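Local coordinates for uncharacterized protein Tm1679 (Thermotoga maritima, PDB 3H3E), which is of uncharacterized function but binds zinc and is probably a metal-dependent hydrolase of the metallo-beta-lactamase superfamily, at residues 172-182 / 198-208; 224-235 / 246-257. The protein carries 2 engineered substitutions. One frame throughout, in Å; residues are numbered along the deposited sequence.

Contact 1 of 2, residues 172-182 / 198-208; sequences EGLVVITGCSH and ERIKMVVGGFH. With ZN (zinc ion), chain B.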
loop_
_atom_site.group_PDB
_atom_site.type_symbol
_atom_site.label_atom_id
_atom_site.label_comp_id
_atom_site.label_asym_id
_atom_site.label_seq_id
_atom_site.Cartn_x
_atom_site.Cartn_y
_atom_site.Cartn_z
ATOM N N GLU A 172 7.918 19.530 1.487
ATOM C CA GLU A 172 9.236 18.908 1.341
ATOM C C GLU A 172 9.323 17.948 0.148
ATOM O O GLU A 172 10.390 17.404 -0.153
ATOM C CB GLU A 172 9.565 18.122 2.611
ATOM C CG GLU A 172 9.492 18.929 3.893
ATOM C CD GLU A 172 10.799 19.620 4.201
ATOM O OE1 GLU A 172 11.851 19.114 3.753
ATOM O OE2 GLU A 172 10.775 20.664 4.889
ATOM N N GLY A 173 8.195 17.732 -0.520
ATOM C CA GLY A 173 8.120 16.774 -1.605
ATOM C C GLY A 173 6.944 15.846 -1.410
ATOM O O GLY A 173 6.053 16.125 -0.627
ATOM N N LEU A 174 6.943 14.731 -2.116
ATOM C CA LEU A 174 5.805 13.832 -2.078
ATOM C C LEU A 174 6.038 12.707 -1.089
ATOM O O LEU A 174 7.147 12.192 -0.969
ATOM C CB LEU A 174 5.555 13.241 -3.471
ATOM C CG LEU A 174 5.245 14.189 -4.625
ATOM C CD1 LEU A 174 5.177 13.397 -5.936
ATOM C CD2 LEU A 174 3.944 14.946 -4.392
ATOM N N VAL A 175 4.991 12.316 -0.380
ATOM C CA VAL A 175 5.058 11.080 0.378
ATOM C C VAL A 175 4.165 10.049 -0.293
ATOM O O VAL A 175 3.008 10.315 -0.593
ATOM C CB VAL A 175 4.678 11.269 1.838
ATOM C CG1 VAL A 175 4.922 9.983 2.592
ATOM C CG2 VAL A 175 5.503 12.420 2.446
ATOM N N VAL A 176 4.726 8.874 -0.549
ATOM C CA VAL A 176 4.046 7.855 -1.322
ATOM C C VAL A 176 3.795 6.655 -0.435
ATOM O O VAL A 176 4.704 6.158 0.209
ATOM C CB VAL A 176 4.893 7.412 -2.530
ATOM C CG1 VAL A 176 4.208 6.281 -3.284
ATOM C CG2 VAL A 176 5.164 8.567 -3.441
ATOM N N ILE A 177 2.547 6.207 -0.390
ATOM C CA ILE A 177 2.172 5.074 0.439
ATOM C C ILE A 177 1.560 3.975 -0.414
ATOM O O ILE A 177 0.596 4.195 -1.161
ATOM C CB ILE A 177 1.235 5.483 1.584
ATOM C CG1 ILE A 177 1.964 6.415 2.549
ATOM C CG2 ILE A 177 0.784 4.257 2.363
ATOM C CD1 ILE A 177 1.962 7.819 2.114
ATOM N N THR A 178 2.160 2.793 -0.325
ATOM C CA THR A 178 1.790 1.695 -1.202
ATOM C C THR A 178 1.551 0.466 -0.351
ATOM O O THR A 178 2.149 0.316 0.710
ATOM C CB THR A 178 2.849 1.447 -2.302
ATOM O OG1 THR A 178 2.405 0.398 -3.154
ATOM C CG2 THR A 178 4.173 1.061 -1.712
ATOM N N GLY A 179 0.644 -0.392 -0.797
ATOM C CA GLY A 179 0.282 -1.571 -0.038
ATOM C C GLY A 179 1.203 -2.716 -0.363
ATOM O O GLY A 179 1.927 -3.193 0.493
ATOM N N CYS A 180 1.202 -3.155 -1.612
ATOM C CA CYS A 180 2.030 -4.290 -1.983
ATOM C C CYS A 180 2.855 -4.074 -3.260
ATOM O O CYS A 180 3.835 -4.775 -3.502
ATOM C CB CYS A 180 1.173 -5.562 -2.070
ATOM S SG CYS A 180 1.623 -6.830 -0.901
ATOM N N SER A 181 2.458 -3.109 -4.076
ATOM C CA SER A 181 3.179 -2.803 -5.309
ATOM C C SER A 181 3.299 -4.000 -6.240
ATOM O O SER A 181 4.396 -4.390 -6.605
ATOM C CB SER A 181 4.576 -2.281 -4.997
ATOM O OG SER A 181 4.521 -1.190 -4.104
ATOM N N HIS A 182 2.177 -4.569 -6.649
ATOM C CA HIS A 182 2.203 -5.747 -7.508
ATOM C C HIS A 182 2.605 -5.388 -8.931
ATOM O O HIS A 182 3.173 -6.193 -9.667
ATOM C CB HIS A 182 0.836 -6.424 -7.507
ATOM C CG HIS A 182 0.577 -7.258 -6.289
ATOM N ND1 HIS A 182 1.238 -8.442 -6.044
ATOM C CD2 HIS A 182 -0.277 -7.083 -5.254
ATOM C CE1 HIS A 182 0.798 -8.962 -4.911
ATOM N NE2 HIS A 182 -0.120 -8.156 -4.411
ATOM N N GLU A 198 6.616 17.594 -8.629
ATOM C CA GLU A 198 7.245 17.631 -7.309
ATOM C C GLU A 198 8.208 16.476 -7.124
ATOM O O GLU A 198 8.070 15.437 -7.749
ATOM C CB GLU A 198 6.196 17.578 -6.182
ATOM C CG GLU A 198 5.647 18.911 -5.703
ATOM C CD GLU A 198 4.355 19.306 -6.401
ATOM O OE1 GLU A 198 3.728 18.439 -7.057
ATOM O OE2 GLU A 198 3.966 20.493 -6.292
ATOM N N ARG A 199 9.181 16.651 -6.245
ATOM C CA ARG A 199 10.153 15.605 -5.988
ATOM C C ARG A 199 9.556 14.567 -5.039
ATOM O O ARG A 199 8.701 14.886 -4.214
ATOM C CB ARG A 199 11.433 16.201 -5.399
ATOM C CG ARG A 199 12.452 15.147 -4.996
ATOM C CD ARG A 199 13.657 15.753 -4.314
ATOM N NE ARG A 199 14.704 16.079 -5.274
ATOM C CZ ARG A 199 15.879 15.458 -5.335
ATOM N NH1 ARG A 199 16.168 14.483 -4.480
ATOM N NH2 ARG A 199 16.772 15.824 -6.244
ATOM N N ILE A 200 10.002 13.321 -5.157
ATOM C CA ILE A 200 9.558 12.282 -4.243
ATOM C C ILE A 200 10.464 12.262 -3.003
ATOM O O ILE A 200 11.657 11.990 -3.097
ATOM C CB ILE A 200 9.525 10.907 -4.939
ATOM C CG1 ILE A 200 8.516 10.920 -6.083
ATOM C CG2 ILE A 200 9.153 9.813 -3.961
ATOM C CD1 ILE A 200 8.552 9.682 -6.949
ATOM N N LYS A 201 9.890 12.579 -1.849
ATOM C CA LYS A 201 10.648 12.693 -0.611
ATOM C C LYS A 201 10.786 11.344 0.086
ATOM O O LYS A 201 11.901 10.904 0.363
ATOM C CB LYS A 201 9.977 13.704 0.332
ATOM C CG LYS A 201 10.543 13.737 1.754
ATOM C CD LYS A 201 9.778 14.740 2.629
ATOM C CE LYS A 201 10.412 14.951 4.007
ATOM N NZ LYS A 201 10.183 13.796 4.925
HETATM N N MSE A 202 9.650 10.695 0.357
HETATM C CA MSE A 202 9.601 9.468 1.154
HETATM C C MSE A 202 8.648 8.433 0.550
HETATM O O MSE A 202 7.576 8.772 0.051
HETATM C CB MSE A 202 9.154 9.803 2.580
HETATM C CG MSE A 202 9.069 8.622 3.530
HETATM SE SE MSE A 202 8.546 9.056 5.206
HETATM C CE MSE A 202 9.903 10.050 5.775
ATOM N N VAL A 203 9.037 7.166 0.606
ATOM C CA VAL A 203 8.161 6.087 0.156
ATOM C C VAL A 203 7.981 5.048 1.248
ATOM O O VAL A 203 8.953 4.501 1.732
ATOM C CB VAL A 203 8.728 5.379 -1.070
ATOM C CG1 VAL A 203 7.737 4.373 -1.599
ATOM C CG2 VAL A 203 9.089 6.390 -2.134
ATOM N N VAL A 204 6.740 4.776 1.639
ATOM C CA VAL A 204 6.499 3.767 2.649
ATOM C C VAL A 204 5.472 2.724 2.228
ATOM O O VAL A 204 4.483 3.047 1.596
ATOM C CB VAL A 204 6.137 4.412 4.000
ATOM C CG1 VAL A 204 5.764 5.867 3.805
ATOM C CG2 VAL A 204 5.022 3.626 4.690
ATOM N N GLY A 205 5.728 1.461 2.553
ATOM C CA GLY A 205 4.772 0.407 2.260
ATOM C C GLY A 205 5.446 -0.843 1.751
ATOM O O GLY A 205 6.667 -0.928 1.771
ATOM N N GLY A 206 4.657 -1.808 1.289
ATOM C CA GLY A 206 5.202 -3.073 0.822
ATOM C C GLY A 206 5.537 -3.069 -0.654
ATOM O O GLY A 206 4.782 -2.531 -1.460
ATOM N N PHE A 207 6.669 -3.675 -1.011
ATOM C CA PHE A 207 7.149 -3.657 -2.400
ATOM C C PHE A 207 7.125 -5.026 -3.082
ATOM O O PHE A 207 7.405 -5.133 -4.271
ATOM C CB PHE A 207 8.572 -3.061 -2.514
ATOM C CG PHE A 207 8.740 -1.709 -1.851
ATOM C CD1 PHE A 207 7.657 -0.863 -1.656
ATOM C CD2 PHE A 207 9.983 -1.286 -1.436
ATOM C CE1 PHE A 207 7.822 0.363 -1.038
ATOM C CE2 PHE A 207 10.146 -0.060 -0.833
ATOM C CZ PHE A 207 9.068 0.763 -0.635
ATOM N N HIS A 208 6.815 -6.067 -2.321
ATOM C CA HIS A 208 6.663 -7.414 -2.861
ATOM C C HIS A 208 7.886 -7.913 -3.604
ATOM O O HIS A 208 7.817 -8.254 -4.785
ATOM C CB HIS A 208 5.429 -7.527 -3.761
ATOM C CG HIS A 208 4.874 -8.917 -3.831
ATOM N ND1 HIS A 208 4.146 -9.481 -2.802
ATOM C CD2 HIS A 208 4.955 -9.864 -4.797
ATOM C CE1 HIS A 208 3.798 -10.712 -3.134
ATOM N NE2 HIS A 208 4.281 -10.971 -4.338
HETATM ZN ZN ZN B . -1.255 -8.377 -2.341
#
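His182 turns its ring edge to the face of His208, with CE1 of His182 over the centre of the His208 ring and 3.9 Å from His208 CE1; the planes meet at 51°. NE2 of the same His182 ring binds the zinc ion at 2.4 Å, and His69 and His71 complete the ligands seen. The other aromatic ring, Phe207, receives the methyl CG2 of Thr178 in plane at its edge, CE1 to CG2 3.8 Å. With Thr178 OG1 anti to the backbone N (chi1 -178°), the methyl is left for the ring while the hydroxyl bonds to Ser181 OG. Ser181 OG in turn donates to Gly206 O at 3.0 Å, in the carbonyl plane, and ties the loop before His182 to segment 198-208. Leading into these loops, strands 173-178 and 200-204 run parallel. Leu174 O accepts from both Lys201 N and Met202 N at a beta bulge. Beta-branched Val and Ile suit the extended backbone: Ile177 and Val204 lie side by side, CG1 to CG1 4.0 Å, with Val175 on the same face. The strands and helix 185-193 form a beta-alpha-beta crossover; the loop after the first strand brings His182 to the metal site, as is characteristic of the metallo-beta-lactamase fold.

Contact 2 of 2, residues 224-235 / 246-257; sequences FNELGVETVVPC and FKREFLGKIMDC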
loop_
_atom_site.group_PDB
_atom_site.type_symbol
_atom_site.label_atom_id
_atom_site.label_comp_id
_atom_site.label_asym_id
_atom_site.label_seq_id
_atom_site.Cartn_x
_atom_site.Cartn_y
_atom_site.Cartn_z
ATOM N N PHE A 224 14.854 4.252 -7.415
ATOM C CA PHE A 224 14.719 5.105 -6.241
ATOM C C PHE A 224 15.817 6.166 -6.263
ATOM O O PHE A 224 15.556 7.354 -6.080
ATOM C CB PHE A 224 14.814 4.283 -4.962
ATOM C CG PHE A 224 13.503 3.659 -4.523
ATOM C CD1 PHE A 224 13.002 2.543 -5.150
ATOM C CD2 PHE A 224 12.798 4.178 -3.448
ATOM C CE1 PHE A 224 11.817 1.967 -4.731
ATOM C CE2 PHE A 224 11.608 3.604 -3.022
ATOM C CZ PHE A 224 11.118 2.499 -3.661
ATOM N N ASN A 225 17.051 5.741 -6.509
ATOM C CA ASN A 225 18.165 6.681 -6.559
ATOM C C ASN A 225 18.019 7.696 -7.675
ATOM O O ASN A 225 18.118 8.897 -7.447
ATOM C CB ASN A 225 19.487 5.933 -6.697
ATOM C CG ASN A 225 19.887 5.241 -5.416
ATOM O OD1 ASN A 225 19.443 5.619 -4.327
ATOM N ND2 ASN A 225 20.726 4.223 -5.531
ATOM N N GLU A 226 17.787 7.197 -8.883
ATOM C CA GLU A 226 17.605 8.038 -10.057
ATOM C C GLU A 226 16.557 9.120 -9.831
ATOM O O GLU A 226 16.704 10.252 -10.323
ATOM C CB GLU A 226 17.175 7.193 -11.254
ATOM C CG GLU A 226 18.159 6.127 -11.676
ATOM C CD GLU A 226 19.355 6.682 -12.405
ATOM O OE1 GLU A 226 19.365 7.896 -12.716
ATOM O OE2 GLU A 226 20.291 5.898 -12.670
ATOM N N LEU A 227 15.491 8.770 -9.109
ATOM C CA LEU A 227 14.381 9.706 -8.914
ATOM C C LEU A 227 14.608 10.611 -7.716
ATOM O O LEU A 227 13.775 11.451 -7.407
ATOM C CB LEU A 227 13.042 8.976 -8.790
ATOM C CG LEU A 227 12.518 8.168 -9.999
ATOM C CD1 LEU A 227 11.267 7.401 -9.627
ATOM C CD2 LEU A 227 12.226 9.033 -11.215
ATOM N N GLY A 228 15.745 10.438 -7.049
ATOM C CA GLY A 228 16.104 11.269 -5.914
ATOM C C GLY A 228 15.261 11.064 -4.666
ATOM O O GLY A 228 15.068 11.994 -3.881
ATOM N N VAL A 229 14.747 9.854 -4.471
ATOM C CA VAL A 229 13.998 9.565 -3.257
ATOM C C VAL A 229 14.940 9.635 -2.055
ATOM O O VAL A 229 16.049 9.101 -2.094
ATOM C CB VAL A 229 13.308 8.192 -3.321
ATOM C CG1 VAL A 229 12.526 7.944 -2.057
ATOM C CG2 VAL A 229 12.396 8.128 -4.517
ATOM N N GLU A 230 14.495 10.295 -0.991
ATOM C CA GLU A 230 15.359 10.562 0.151
ATOM C C GLU A 230 15.259 9.498 1.244
ATOM O O GLU A 230 16.282 9.052 1.758
ATOM C CB GLU A 230 15.091 11.966 0.712
ATOM C CG GLU A 230 16.028 12.383 1.835
ATOM C CD GLU A 230 17.497 12.184 1.475
ATOM O OE1 GLU A 230 17.897 12.593 0.361
ATOM O OE2 GLU A 230 18.249 11.624 2.307
ATOM N N THR A 231 14.038 9.087 1.589
ATOM C CA THR A 231 13.815 8.130 2.677
ATOM C C THR A 231 12.894 7.018 2.222
ATOM O O THR A 231 11.900 7.283 1.556
ATOM C CB THR A 231 13.121 8.788 3.874
ATOM O OG1 THR A 231 13.788 10.002 4.218
ATOM C CG2 THR A 231 13.104 7.860 5.085
ATOM N N VAL A 232 13.217 5.782 2.599
ATOM C CA VAL A 232 12.370 4.629 2.295
ATOM C C VAL A 232 12.063 3.800 3.544
ATOM O O VAL A 232 12.940 3.517 4.350
ATOM C CB VAL A 232 12.967 3.729 1.181
ATOM C CG1 VAL A 232 12.027 2.581 0.855
ATOM C CG2 VAL A 232 13.207 4.545 -0.070
ATOM N N VAL A 233 10.794 3.431 3.686
ATOM C CA VAL A 233 10.297 2.659 4.812
ATOM C C VAL A 233 9.556 1.442 4.256
ATOM O O VAL A 233 8.353 1.504 3.974
ATOM C CB VAL A 233 9.317 3.512 5.646
ATOM C CG1 VAL A 233 8.915 2.794 6.930
ATOM C CG2 VAL A 233 9.929 4.862 5.948
ATOM N N PRO A 234 10.280 0.330 4.074
ATOM C CA PRO A 234 9.734 -0.873 3.432
ATOM C C PRO A 234 9.033 -1.797 4.420
ATOM O O PRO A 234 9.646 -2.220 5.400
ATOM C CB PRO A 234 10.987 -1.563 2.868
ATOM C CG PRO A 234 12.161 -0.660 3.214
ATOM C CD PRO A 234 11.716 0.196 4.344
ATOM N N CYS A 235 7.773 -2.121 4.153
ATOM C CA CYS A 235 6.978 -2.921 5.077
ATOM C C CYS A 235 6.465 -4.205 4.443
ATOM O O CYS A 235 6.656 -4.416 3.255
ATOM C CB CYS A 235 5.771 -2.113 5.531
ATOM S SG CYS A 235 6.130 -0.457 6.049
ATOM N N PHE A 246 18.541 -2.622 -0.394
ATOM C CA PHE A 246 18.243 -1.203 -0.181
ATOM C C PHE A 246 19.272 -0.589 0.761
ATOM O O PHE A 246 19.838 0.452 0.461
ATOM C CB PHE A 246 16.830 -0.982 0.387
ATOM C CG PHE A 246 15.767 -0.727 -0.654
ATOM C CD1 PHE A 246 15.370 0.563 -0.957
ATOM C CD2 PHE A 246 15.135 -1.780 -1.303
ATOM C CE1 PHE A 246 14.379 0.804 -1.911
ATOM C CE2 PHE A 246 14.145 -1.549 -2.255
ATOM C CZ PHE A 246 13.771 -0.256 -2.557
ATOM N N LYS A 247 19.523 -1.226 1.900
ATOM C CA LYS A 247 20.465 -0.662 2.870
ATOM C C LYS A 247 21.878 -0.463 2.303
ATOM O O LYS A 247 22.582 0.469 2.698
ATOM C CB LYS A 247 20.513 -1.475 4.172
ATOM C CG LYS A 247 19.198 -1.495 4.969
ATOM C CD LYS A 247 19.450 -1.645 6.471
ATOM C CE LYS A 247 18.163 -1.811 7.294
ATOM N NZ LYS A 247 17.923 -3.227 7.735
ATOM N N ARG A 248 22.284 -1.313 1.362
ATOM C CA ARG A 248 23.653 -1.256 0.849
ATOM C C ARG A 248 23.800 -0.497 -0.468
ATOM O O ARG A 248 24.920 -0.222 -0.893
ATOM C CB ARG A 248 24.266 -2.663 0.718
ATOM C CG ARG A 248 24.065 -3.301 -0.648
ATOM C CD ARG A 248 25.147 -4.323 -0.993
ATOM N NE ARG A 248 24.858 -4.991 -2.264
ATOM C CZ ARG A 248 24.456 -6.257 -2.380
ATOM N NH1 ARG A 248 24.308 -7.016 -1.300
ATOM N NH2 ARG A 248 24.210 -6.769 -3.582
ATOM N N GLU A 249 22.692 -0.157 -1.118
ATOM C CA GLU A 249 22.770 0.498 -2.425
ATOM C C GLU A 249 21.946 1.779 -2.553
ATOM O O GLU A 249 22.197 2.609 -3.425
ATOM C CB GLU A 249 22.395 -0.484 -3.526
ATOM C CG GLU A 249 23.436 -1.566 -3.722
ATOM C CD GLU A 249 23.132 -2.452 -4.903
ATOM O OE1 GLU A 249 22.188 -2.123 -5.652
ATOM O OE2 GLU A 249 23.834 -3.471 -5.083
ATOM N N PHE A 250 20.958 1.935 -1.688
ATOM C CA PHE A 250 20.135 3.130 -1.696
ATOM C C PHE A 250 20.944 4.260 -1.080
ATOM O O PHE A 250 21.529 4.102 -0.014
ATOM C CB PHE A 250 18.841 2.883 -0.923
ATOM C CG PHE A 250 17.925 4.074 -0.856
ATOM C CD1 PHE A 250 17.398 4.632 -2.008
ATOM C CD2 PHE A 250 17.559 4.612 0.368
ATOM C CE1 PHE A 250 16.548 5.711 -1.948
ATOM C CE2 PHE A 250 16.705 5.694 0.438
ATOM C CZ PHE A 250 16.203 6.245 -0.725
ATOM N N LEU A 251 20.980 5.394 -1.770
ATOM C CA LEU A 251 21.784 6.544 -1.376
ATOM C C LEU A 251 21.190 7.337 -0.214
ATOM O O LEU A 251 21.854 8.188 0.371
ATOM C CB LEU A 251 21.977 7.460 -2.580
ATOM C CG LEU A 251 22.805 6.862 -3.717
ATOM C CD1 LEU A 251 22.953 7.841 -4.837
ATOM C CD2 LEU A 251 24.161 6.438 -3.216
ATOM N N GLY A 252 19.941 7.054 0.125
ATOM C CA GLY A 252 19.274 7.770 1.195
ATOM C C GLY A 252 19.125 6.949 2.461
ATOM O O GLY A 252 19.879 6.000 2.702
ATOM N N LYS A 253 18.144 7.322 3.272
ATOM C CA LYS A 253 17.912 6.667 4.551
ATOM C C LYS A 253 16.845 5.584 4.429
ATOM O O LYS A 253 15.803 5.797 3.814
ATOM C CB LYS A 253 17.503 7.701 5.605
ATOM C CG LYS A 253 16.968 7.118 6.897
ATOM C CD LYS A 253 16.679 8.210 7.918
ATOM C CE LYS A 253 16.996 7.732 9.326
ATOM N NZ LYS A 253 18.405 7.236 9.440
ATOM N N ILE A 254 17.127 4.413 4.992
ATOM C CA ILE A 254 16.128 3.367 5.110
ATOM C C ILE A 254 15.729 3.242 6.568
ATOM O O ILE A 254 16.584 3.179 7.447
ATOM C CB ILE A 254 16.642 2.005 4.617
ATOM C CG1 ILE A 254 16.912 2.047 3.112
ATOM C CG2 ILE A 254 15.635 0.918 4.937
ATOM C CD1 ILE A 254 18.267 2.596 2.774
HETATM N N MSE A 255 14.427 3.222 6.819
HETATM C CA MSE A 255 13.900 3.093 8.174
HETATM C C MSE A 255 13.257 1.718 8.372
HETATM O O MSE A 255 12.745 1.132 7.428
HETATM C CB MSE A 255 12.896 4.217 8.456
HETATM C CG MSE A 255 13.414 5.593 8.076
HETATM SE SE MSE A 255 12.430 6.904 8.778
HETATM C CE MSE A 255 12.540 6.433 10.484
ATOM N N ASP A 256 13.304 1.188 9.590
ATOM C CA ASP A 256 12.702 -0.114 9.846
ATOM C C ASP A 256 11.205 0.034 10.066
ATOM O O ASP A 256 10.760 0.921 10.792
ATOM C CB ASP A 256 13.371 -0.809 11.031
ATOM C CG ASP A 256 14.795 -1.261 10.717
ATOM O OD1 ASP A 256 15.081 -1.604 9.546
ATOM O OD2 ASP A 256 15.633 -1.274 11.644
ATOM N N CYS A 257 10.430 -0.815 9.406
ATOM C CA CYS A 257 8.987 -0.758 9.522
ATOM C C CYS A 257 8.500 -1.764 10.551
ATOM O O CYS A 257 8.977 -2.898 10.604
ATOM C CB CYS A 257 8.332 -1.024 8.166
ATOM S SG CYS A 257 6.595 -0.504 8.039
#
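Phe246 drives its ring edge into the face of Phe224, a T-shaped stack with planes at 83° and CE1 of Phe246 over the centre of the Phe224 ring. The centroids are 5.0 Å apart, and CG1 of Val232 also reaches Phe246 CE1. Phe250 holds its CG anti to the backbone N (chi1 179°), which carries the ring toward segment 224-235: CG2 of Val232 sits over one face, 3.5 Å from Phe250 CZ, and CB of Phe224 packs against CE1. The flat Phe250 ring thus reaches both Phe224 of helix 214-226 and Val232 of strand 231-235.

Asn225 suits the helix end because its amide can donate and accept at once. ND2 gives a bond to Glu249 O, which lies in the amide plane, while OD1 takes the N-H of Leu251 at 3.0 Å, almost straight at 176°, though tilted from the carbonyl plane. Two bonds thus fix the rotation of the amide, whose plane is nearly parallel to the Phe250 ring. Gly228, with positive phi, ends this helix in a Schellman motif.

The chain then enters strand 231-235, which with helix 240-249 and strand 253-254 makes a beta-alpha-beta unit at the margin of the sheet. Val232 N bonds to Lys253 O, and Met255 N to Val232 O.

On either side of Val232 in sequence, Thr231 and Val233 touch Met255 (a selenomethionine): Thr231 CG2 meets its CG at 3.8 Å and Val233 CG2 its CB. Pro234, without an N-H, sets CD against Met255 O and Ile254 CG2. Cys235 keeps SG beside its backbone N, whereas Cys257 has SG anti to its own; the two sulfurs meet in a disulfide, SG to SG 2.0 Å.

In the fold
Strands 200-204 and 231-235 are neighbours in one mixed sheet, so contacts 1 and 2 meet along a shared seam, their centres about 10 Å apart. Val233 N lies 2.9 Å from Val203 O and Cys235 N 2.9 Å from Gly205 O, both probable hydrogen bonds, while Phe207 CE2 packs on Val232 CG1 at 3.7 Å. Along the chain the two contacts follow in series, joined by helix 214-226. Contact 1 supplies a zinc ligand directly; in contact 2 the side chain of Cys235 is about 12 Å from the zinc ion. Cys180 of contact 1 pairs with Cys237, two residues after Cys235, whose own disulfide lies in contact 2.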